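PDB 3FNR: arginyl-tRNA synthetase from Campylobacter jejuni, which catalyses the ATP-dependent charging of tRNA(Arg) with L-arginine, releasing AMP and diphosphate, as a class I aminoacyl-tRNA synthetase. Local coordinates for residues F22-K27 with A63-Y68; D57-L62 with D389-R394. The protein carries 1 engineered substitution. All blocks are in the same frame, centred on the assembly; numbering follows the deposited sequence. Where two conformers were deposited one is given.

Interaction 1 (F22-K27 with A63-Y68); sequences FTKGEK and ARHLGY. With SO4 (sulfate ion), chain B.
With CG anti to the backbone N (chi1 -178°), the ring of His65 reaches Thr23, which holds OG1 between its own N and carbonyl carbon (chi1 68°). NE2 of His65 donates to Thr23 OG1 at 2.7 Å, with the oxygen near the ring plane. The same hydroxyl donates in turn to Phe22 O, 2.6 Å from Thr23 OG1. The side chains of Lys24 and His65 cross at about a right angle, with Lys24 CG over one face of the ring, 3.8 Å from the centroid of His65, a CH-pi contact.

The helix ends here in a Schellman motif at Gly67. His65 O, pointing off the last turn, is met in its carbonyl plane by Gly25 N at 3.1 Å, and a water bridges it to Gly25 O. With no side chain on Gly25, its CA comes within 4.2 Å of the CA of Leu66. One residue on, Glu26 N donates to a sulfate, probably from the crystallisation liquor, which Lys28 and Lys384 also bind.

The directed relay from ring to hydroxyl to carbonyl implies a proton on NE2 and limits the ring's rotation, while the bond from Gly25 N to His65 O holds the loop to the helix end.

Interaction 2 (D57-L62 with D389-R394); sequences DTLTRL and DAFEAR
Phe391 pushes its side chain from helix 383-393 toward helix 50-65, where Leu59 and Leu62, one turn apart, receive it. These three residues bury the largest areas in the contact, and their side chains meet through apolar carbons alone. CD2 of Leu59 does the touching on one side, meeting the ring obliquely at CD1 of Phe391, 3.7 Å away, with the two side chains at about a right angle. The torsions of Leu59 fall off the usual staggered positions.

Leu62 sits one turn further along the helix. Its CG is anti to the backbone N (chi1 -179°), and this carries CD2 against the root of Phe391 rather than the ring: Leu62 CD2 lies 4.1 Å from Phe391 CB, and the CB of Ala390 is 4.2 Å from that same methyl. The helix segments run 10.5 Å apart at closest approach with 121° between their directions, and no hydrogen bond joins them. Past the ring, helix 383-393 closes in a Schellman motif at Arg394, whose N donates to Phe391 O.

Phe391 ties a helix of the DALR anticodon-binding domain to the catalytic domain's crossover helix, which links parallel strands 31-35 and 69-76. Leu59 also rests on Phe70 of strand 69-76, Leu62 touches Leu396, and the ring of Tyr68 meets that of Phe391.

Overall arrangement
Both interactions use helix 50-65, which follows the 'HIGH' motif: interaction 2 takes the face carrying Leu59 and Leu62, interaction 1 its C-terminal end. Their centres lie about 11 Å apart, and they touch directly, with Leu66 and Ala63 of interaction 1 packing on Phe391 of interaction 2. The chemistry changes with depth. Interaction 2 is buried, its side chains meet through apolar carbons, and it joins residues more than three hundred positions apart, from the catalytic and anticodon-binding families. Interaction 1 has both segments in the catalytic family region and is only partly buried. It uses hydrogen bonds and a bridging water, with a sulfate bound beside it at Glu26 N and exposed lysines along its outer side.

Interaction 1 (F22-K27 with A63-Y68)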
ATOM      1  N   PHE A  22     -15.904 -14.470  -9.257  1.00 46.03           N
ATOM      2  CA  PHE A  22     -16.815 -13.325  -9.359  1.00 38.17           C
ATOM      3  C   PHE A  22     -16.023 -12.027  -9.458  1.00 38.61           C
ATOM      4  O   PHE A  22     -15.196 -11.729  -8.581  1.00 30.98           O
ATOM      5  CB  PHE A  22     -17.761 -13.291  -8.153  1.00 36.42           C
ATOM      6  CG  PHE A  22     -18.666 -12.074  -8.091  1.00 37.17           C
ATOM      7  CD1 PHE A  22     -19.572 -11.798  -9.115  1.00 35.76           C
ATOM      8  CD2 PHE A  22     -18.635 -11.230  -6.983  1.00 31.21           C
ATOM      9  CE1 PHE A  22     -20.415 -10.692  -9.049  1.00 35.71           C
ATOM     10  CE2 PHE A  22     -19.479 -10.125  -6.900  1.00 37.78           C
ATOM     11  CZ  PHE A  22     -20.372  -9.854  -7.937  1.00 33.01           C
ATOM     12  N   THR A  23     -16.295 -11.296 -10.542  1.00 34.20           N
ATOM     13  CA  THR A  23     -15.671 -10.014 -10.931  1.00 38.30           C
ATOM     14  C   THR A  23     -14.211 -10.077 -11.410  1.00 40.08           C
ATOM     15  O   THR A  23     -13.640  -9.048 -11.793  1.00 41.23           O
ATOM     16  CB  THR A  23     -15.861  -8.878  -9.884  1.00 42.23           C
ATOM     17  OG1 THR A  23     -15.113  -9.171  -8.698  1.00 37.49           O
ATOM     18  CG2 THR A  23     -17.333  -8.688  -9.537  1.00 38.53           C
ATOM     19  N   LYS A  24     -13.620 -11.270 -11.396  1.00 38.48           N
ATOM     20  CA  LYS A  24     -12.280 -11.478 -11.941  1.00 39.79           C
ATOM     21  C   LYS A  24     -12.260 -11.231 -13.445  1.00 41.57           C
ATOM     22  O   LYS A  24     -13.175 -11.641 -14.167  1.00 46.08           O
ATOM     23  CB  LYS A  24     -11.767 -12.891 -11.628  1.00 37.13           C
ATOM     24  CG  LYS A  24     -11.222 -13.030 -10.211  1.00 34.15           C
ATOM     25  CD  LYS A  24     -10.411 -14.278 -10.008  1.00 42.73           C
ATOM     26  CE  LYS A  24      -9.809 -14.287  -8.608  1.00 50.41           C
ATOM     27  NZ  LYS A  24      -9.469 -15.667  -8.174  1.00 61.31           N
ATOM     28  N   GLY A  25     -11.228 -10.537 -13.908  1.00 41.54           N
ATOM     29  CA  GLY A  25     -11.065 -10.278 -15.336  1.00 45.27           C
ATOM     30  C   GLY A  25     -10.229 -11.352 -16.009  1.00 49.18           C
ATOM     31  O   GLY A  25      -9.455 -12.054 -15.348  1.00 43.47           O
ATOM     32  N   GLU A  26     -10.397 -11.478 -17.325  1.00 50.74           N
ATOM     33  CA  GLU A  26      -9.553 -12.328 -18.161  1.00 58.24           C
ATOM     34  C   GLU A  26      -8.143 -11.736 -18.232  1.00 56.15           C
ATOM     35  O   GLU A  26      -7.949 -10.540 -17.954  1.00 50.93           O
ATOM     36  CB  GLU A  26     -10.126 -12.424 -19.580  1.00 58.08           C
ATOM     37  CG  GLU A  26     -11.555 -12.954 -19.683  1.00 68.18           C
ATOM     38  CD  GLU A  26     -12.200 -12.650 -21.037  1.00 75.48           C
ATOM     39  OE1 GLU A  26     -11.597 -12.979 -22.086  1.00 86.02           O
ATOM     40  OE2 GLU A  26     -13.318 -12.083 -21.052  1.00 83.53           O
ATOM     41  N   LYS A  27      -7.178 -12.579 -18.605  1.00 55.85           N
ATOM     42  CA  LYS A  27      -5.772 -12.193 -18.766  1.00 58.27           C
ATOM     43  C   LYS A  27      -5.663 -10.955 -19.644  1.00 55.57           C
ATOM     44  O   LYS A  27      -6.229 -10.906 -20.734  1.00 54.72           O
ATOM     45  CB  LYS A  27      -4.966 -13.359 -19.353  1.00 63.79           C
ATOM     46  CG  LYS A  27      -3.455 -13.129 -19.481  1.00 73.16           C
ATOM     47  CD  LYS A  27      -3.020 -12.945 -20.945  1.00 82.35           C
ATOM     48  CE  LYS A  27      -1.497 -12.899 -21.106  1.00 78.13           C
ATOM     49  NZ  LYS A  27      -0.826 -14.202 -20.795  1.00 78.11           N
ATOM     50  N   ALA A  63      -5.298  -4.901  -9.454  1.00 35.25           N
ATOM     51  CA  ALA A  63      -4.710  -5.235 -10.749  1.00 38.40           C
ATOM     52  C   ALA A  63      -4.667  -6.740 -11.019  1.00 36.08           C
ATOM     53  O   ALA A  63      -5.045  -7.185 -12.103  1.00 39.88           O
ATOM     54  CB  ALA A  63      -3.346  -4.661 -10.853  1.00 41.56           C
ATOM     55  N   ARG A  64      -4.232  -7.518 -10.029  1.00 37.65           N
ATOM     56  CA  ARG A  64      -4.163  -8.977 -10.173  1.00 39.96           C
ATOM     57  C   ARG A  64      -5.551  -9.598 -10.368  1.00 39.87           C
ATOM     58  O   ARG A  64      -5.731 -10.458 -11.229  1.00 44.36           O
ATOM     59  CB  ARG A  64      -3.437  -9.615  -8.983  1.00 39.47           C
ATOM     60  CG  ARG A  64      -2.027 -10.087  -9.303  1.00 48.93           C
ATOM     61  CD  ARG A  64      -0.921  -9.233  -8.695  1.00 38.43           C
ATOM     62  NE  ARG A  64      -0.499  -9.739  -7.392  1.00 52.76           N
ATOM     63  CZ  ARG A  64       0.715  -9.584  -6.856  1.00 52.50           C
ATOM     64  NH1 ARG A  64       1.682  -8.936  -7.501  1.00 41.03           N
ATOM     65  NH2 ARG A  64       0.961 -10.082  -5.653  1.00 40.08           N
ATOM     66  N   HIS A  65      -6.525  -9.128  -9.586  1.00 38.28           N
ATOM     67  CA  HIS A  65      -7.914  -9.583  -9.667  1.00 33.35           C
ATOM     68  C   HIS A  65      -8.463  -9.392 -11.076  1.00 35.54           C
ATOM     69  O   HIS A  65      -9.124 -10.277 -11.633  1.00 32.96           O
ATOM     70  CB  HIS A  65      -8.767  -8.805  -8.651  1.00 32.15           C
ATOM     71  CG  HIS A  65     -10.209  -9.217  -8.604  1.00 35.27           C
ATOM     72  ND1 HIS A  65     -10.650 -10.323  -7.908  1.00 41.18           N
ATOM     73  CD2 HIS A  65     -11.312  -8.654  -9.152  1.00 38.71           C
ATOM     74  CE1 HIS A  65     -11.963 -10.427  -8.037  1.00 43.76           C
ATOM     75  NE2 HIS A  65     -12.387  -9.429  -8.792  1.00 39.88           N
ATOM     76  N   LEU A  66      -8.136  -8.244 -11.663  1.00 35.26           N
ATOM     77  CA  LEU A  66      -8.626  -7.877 -12.976  1.00 33.05           C
ATOM     78  C   LEU A  66      -7.854  -8.528 -14.127  1.00 35.59           C
ATOM     79  O   LEU A  66      -8.194  -8.328 -15.293  1.00 32.92           O
ATOM     80  CB  LEU A  66      -8.658  -6.351 -13.114  1.00 33.06           C
ATOM     81  CG  LEU A  66      -9.561  -5.617 -12.104  1.00 32.30           C
ATOM     82  CD1 LEU A  66      -9.367  -4.137 -12.242  1.00 39.91           C
ATOM     83  CD2 LEU A  66     -11.045  -5.982 -12.268  1.00 36.44           C
ATOM     84  N   GLY A  67      -6.830  -9.311 -13.797  1.00 35.65           N
ATOM     85  CA  GLY A  67      -6.104 -10.088 -14.793  1.00 35.13           C
ATOM     86  C   GLY A  67      -4.861  -9.416 -15.339  1.00 39.80           C
ATOM     87  O   GLY A  67      -4.298  -9.871 -16.339  1.00 36.06           O
ATOM     88  N   TYR A  68      -4.437  -8.327 -14.700  1.00 35.99           N
ATOM     89  CA  TYR A  68      -3.214  -7.648 -15.103  1.00 33.93           C
ATOM     90  C   TYR A  68      -2.007  -8.344 -14.475  1.00 41.14           C
ATOM     91  O   TYR A  68      -2.078  -8.798 -13.328  1.00 39.02           O
ATOM     92  CB  TYR A  68      -3.248  -6.166 -14.710  1.00 33.66           C
ATOM     93  CG  TYR A  68      -4.314  -5.371 -15.430  1.00 37.32           C
ATOM     94  CD1 TYR A  68      -5.583  -5.217 -14.877  1.00 37.97           C
ATOM     95  CD2 TYR A  68      -4.053  -4.767 -16.661  1.00 35.64           C
ATOM     96  CE1 TYR A  68      -6.574  -4.492 -15.537  1.00 44.65           C
ATOM     97  CE2 TYR A  68      -5.040  -4.030 -17.330  1.00 42.14           C
ATOM     98  CZ  TYR A  68      -6.300  -3.904 -16.758  1.00 41.89           C
ATOM     99  OH  TYR A  68      -7.291  -3.194 -17.394  1.00 42.21           O
TER
HETATM  100  S   SO4 B   1     -12.907  -8.799 -18.749  0.50 47.29           S
HETATM  101  O1  SO4 B   1     -13.211  -8.715 -20.180  0.50 45.41           O
HETATM  102  O2  SO4 B   1     -11.800  -9.725 -18.570  0.50 29.85           O
HETATM  103  O3  SO4 B   1     -12.534  -7.471 -18.268  0.50 49.56           O
HETATM  104  O4  SO4 B   1     -14.058  -9.280 -17.996  0.50 39.89           O
HETATM  105  O   HOH W   1      -8.139 -12.780 -12.982  1.00 49.31           O

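Interaction 2 (D57-L62 with D389-R394)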
ATOM      1  N   ASP A  57      -0.775  -1.621  -2.156  1.00 31.33           N
ATOM      2  CA  ASP A  57      -1.148  -3.025  -1.996  1.00 32.50           C
ATOM      3  C   ASP A  57      -2.550  -3.250  -2.536  1.00 33.25           C
ATOM      4  O   ASP A  57      -2.813  -4.264  -3.183  1.00 35.75           O
ATOM      5  CB  ASP A  57      -1.065  -3.474  -0.539  1.00 34.29           C
ATOM      6  CG  ASP A  57      -1.300  -4.963  -0.393  1.00 40.96           C
ATOM      7  OD1 ASP A  57      -2.273  -5.352   0.283  1.00 49.58           O
ATOM      8  OD2 ASP A  57      -0.534  -5.743  -1.002  1.00 33.48           O
ATOM      9  N   THR A  58      -3.439  -2.287  -2.293  1.00 30.69           N
ATOM     10  CA  THR A  58      -4.792  -2.392  -2.813  1.00 30.12           C
ATOM     11  C   THR A  58      -4.732  -2.345  -4.337  1.00 27.00           C
ATOM     12  O   THR A  58      -5.295  -3.212  -4.992  1.00 31.45           O
ATOM     13  CB  THR A  58      -5.726  -1.313  -2.228  1.00 32.28           C
ATOM     14  OG1 THR A  58      -5.627  -1.333  -0.799  1.00 30.91           O
ATOM     15  CG2 THR A  58      -7.161  -1.588  -2.605  1.00 30.65           C
ATOM     16  N   LEU A  59      -3.994  -1.383  -4.892  1.00 30.49           N
ATOM     17  CA  LEU A  59      -3.751  -1.319  -6.348  1.00 31.91           C
ATOM     18  C   LEU A  59      -3.270  -2.658  -6.915  1.00 31.81           C
ATOM     19  O   LEU A  59      -3.790  -3.137  -7.925  1.00 27.57           O
ATOM     20  CB  LEU A  59      -2.692  -0.262  -6.671  1.00 35.61           C
ATOM     21  CG  LEU A  59      -2.848   0.759  -7.808  1.00 44.20           C
ATOM     22  CD1 LEU A  59      -1.499   0.975  -8.438  1.00 29.20           C
ATOM     23  CD2 LEU A  59      -3.888   0.398  -8.873  1.00 34.69           C
ATOM     24  N   THR A  60      -2.271  -3.244  -6.252  1.00 30.98           N
ATOM     25  CA  THR A  60      -1.719  -4.537  -6.641  1.00 33.41           C
ATOM     26  C   THR A  60      -2.769  -5.640  -6.647  1.00 33.89           C
ATOM     27  O   THR A  60      -2.929  -6.332  -7.655  1.00 38.14           O
ATOM     28  CB  THR A  60      -0.562  -4.949  -5.710  1.00 32.87           C
ATOM     29  OG1 THR A  60       0.394  -3.888  -5.660  1.00 33.62           O
ATOM     30  CG2 THR A  60       0.113  -6.192  -6.232  1.00 26.40           C
ATOM     31  N   ARG A  61      -3.486  -5.784  -5.528  1.00 35.83           N
ATOM     32  CA  ARG A  61      -4.530  -6.806  -5.392  1.00 33.70           C
ATOM     33  C   ARG A  61      -5.605  -6.623  -6.450  1.00 34.96           C
ATOM     34  O   ARG A  61      -6.104  -7.596  -7.016  1.00 38.67           O
ATOM     35  CB  ARG A  61      -5.171  -6.727  -4.008  1.00 37.46           C
ATOM     36  CG  ARG A  61      -4.318  -7.238  -2.861  1.00 37.81           C
ATOM     37  CD  ARG A  61      -5.001  -6.906  -1.541  1.00 38.67           C
ATOM     38  NE  ARG A  61      -4.210  -7.268  -0.367  1.00 45.46           N
ATOM     39  CZ  ARG A  61      -4.297  -8.434   0.263  1.00 45.81           C
ATOM     40  NH1 ARG A  61      -5.137  -9.369  -0.172  1.00 34.96           N
ATOM     41  NH2 ARG A  61      -3.542  -8.665   1.331  1.00 38.35           N
ATOM     42  N   LEU A  62      -5.952  -5.366  -6.711  1.00 32.24           N
ATOM     43  CA  LEU A  62      -6.969  -5.036  -7.691  1.00 32.61           C
ATOM     44  C   LEU A  62      -6.500  -5.356  -9.107  1.00 37.96           C
ATOM     45  O   LEU A  62      -7.206  -6.036  -9.860  1.00 39.96           O
ATOM     46  CB  LEU A  62      -7.398  -3.574  -7.552  1.00 34.36           C
ATOM     47  CG  LEU A  62      -8.483  -3.041  -8.492  1.00 33.63           C
ATOM     48  CD1 LEU A  62      -9.779  -3.850  -8.420  1.00 33.05           C
ATOM     49  CD2 LEU A  62      -8.732  -1.612  -8.136  1.00 33.97           C
ATOM     50  N   ASP A 389     -13.336   0.355 -13.270  1.00 41.93           N
ATOM     51  CA  ASP A 389     -13.312   1.808 -13.311  1.00 43.97           C
ATOM     52  C   ASP A 389     -12.335   2.355 -12.278  1.00 41.53           C
ATOM     53  O   ASP A 389     -11.622   3.322 -12.544  1.00 43.11           O
ATOM     54  CB  ASP A 389     -14.719   2.347 -13.046  1.00 47.85           C
ATOM     55  CG  ASP A 389     -15.046   3.560 -13.881  1.00 71.60           C
ATOM     56  OD1 ASP A 389     -15.849   3.410 -14.829  1.00 80.07           O
ATOM     57  OD2 ASP A 389     -14.498   4.653 -13.602  1.00 80.97           O
ATOM     58  N   ALA A 390     -12.298   1.724 -11.105  1.00 40.02           N
ATOM     59  CA  ALA A 390     -11.387   2.129 -10.036  1.00 39.02           C
ATOM     60  C   ALA A 390      -9.929   1.945 -10.447  1.00 37.46           C
ATOM     61  O   ALA A 390      -9.101   2.805 -10.174  1.00 39.31           O
ATOM     62  CB  ALA A 390     -11.675   1.370  -8.748  1.00 36.30           C
ATOM     63  N   PHE A 391      -9.627   0.834 -11.110  1.00 39.90           N
ATOM     64  CA  PHE A 391      -8.264   0.580 -11.551  1.00 38.94           C
ATOM     65  C   PHE A 391      -7.815   1.574 -12.615  1.00 40.00           C
ATOM     66  O   PHE A 391      -6.780   2.226 -12.462  1.00 44.50           O
ATOM     67  CB  PHE A 391      -8.099  -0.837 -12.084  1.00 34.18           C
ATOM     68  CG  PHE A 391      -6.707  -1.126 -12.562  1.00 42.01           C
ATOM     69  CD1 PHE A 391      -5.662  -1.256 -11.648  1.00 33.82           C
ATOM     70  CD2 PHE A 391      -6.426  -1.220 -13.918  1.00 44.23           C
ATOM     71  CE1 PHE A 391      -4.366  -1.487 -12.083  1.00 39.50           C
ATOM     72  CE2 PHE A 391      -5.133  -1.464 -14.358  1.00 43.24           C
ATOM     73  CZ  PHE A 391      -4.104  -1.607 -13.437  1.00 39.70           C
ATOM     74  N   GLU A 392      -8.607   1.680 -13.678  1.00 34.42           N
ATOM     75  CA  GLU A 392      -8.276   2.513 -14.829  1.00 39.72           C
ATOM     76  C   GLU A 392      -8.112   4.005 -14.516  1.00 36.95           C
ATOM     77  O   GLU A 392      -7.322   4.678 -15.164  1.00 40.11           O
ATOM     78  CB  GLU A 392      -9.297   2.289 -15.950  1.00 38.54           C
ATOM     79  CG  GLU A 392      -9.185   0.897 -16.584  1.00 52.47           C
ATOM     80  CD  GLU A 392     -10.442   0.462 -17.327  1.00 61.06           C
ATOM     81  OE1 GLU A 392     -10.759  -0.746 -17.303  1.00 57.92           O
ATOM     82  OE2 GLU A 392     -11.113   1.323 -17.938  1.00 69.08           O
ATOM     83  N   ALA A 393      -8.838   4.510 -13.518  1.00 35.19           N
ATOM     84  CA  ALA A 393      -8.731   5.911 -13.115  1.00 37.29           C
ATOM     85  C   ALA A 393      -7.792   6.101 -11.922  1.00 38.59           C
ATOM     86  O   ALA A 393      -7.557   7.238 -11.506  1.00 40.71           O
ATOM     87  CB  ALA A 393     -10.116   6.475 -12.782  1.00 39.33           C
ATOM     88  N   ARG A 394      -7.273   4.982 -11.397  1.00 42.02           N
ATOM     89  CA  ARG A 394      -6.451   4.933 -10.172  0.50 38.82           C
ATOM     90  C   ARG A 394      -7.204   5.483  -8.952  1.00 40.53           C
ATOM     91  O   ARG A 394      -6.598   5.924  -7.970  1.00 40.05           O
ATOM     92  CB  ARG A 394      -5.082   5.624 -10.353  0.50 37.76           C
ATOM     93  CG  ARG A 394      -4.324   5.284 -11.648  0.50 30.13           C
ATOM     94  CD  ARG A 394      -3.842   3.842 -11.711  0.50 29.45           C
ATOM     95  NE  ARG A 394      -2.968   3.634 -12.867  0.50 25.59           N
ATOM     96  CZ  ARG A 394      -3.329   3.040 -14.002  0.50 24.64           C
ATOM     97  NH1 ARG A 394      -2.446   2.913 -14.985  0.50 10.70           N
ATOM     98  NH2 ARG A 394      -4.560   2.559 -14.154  0.50 20.25           N
TER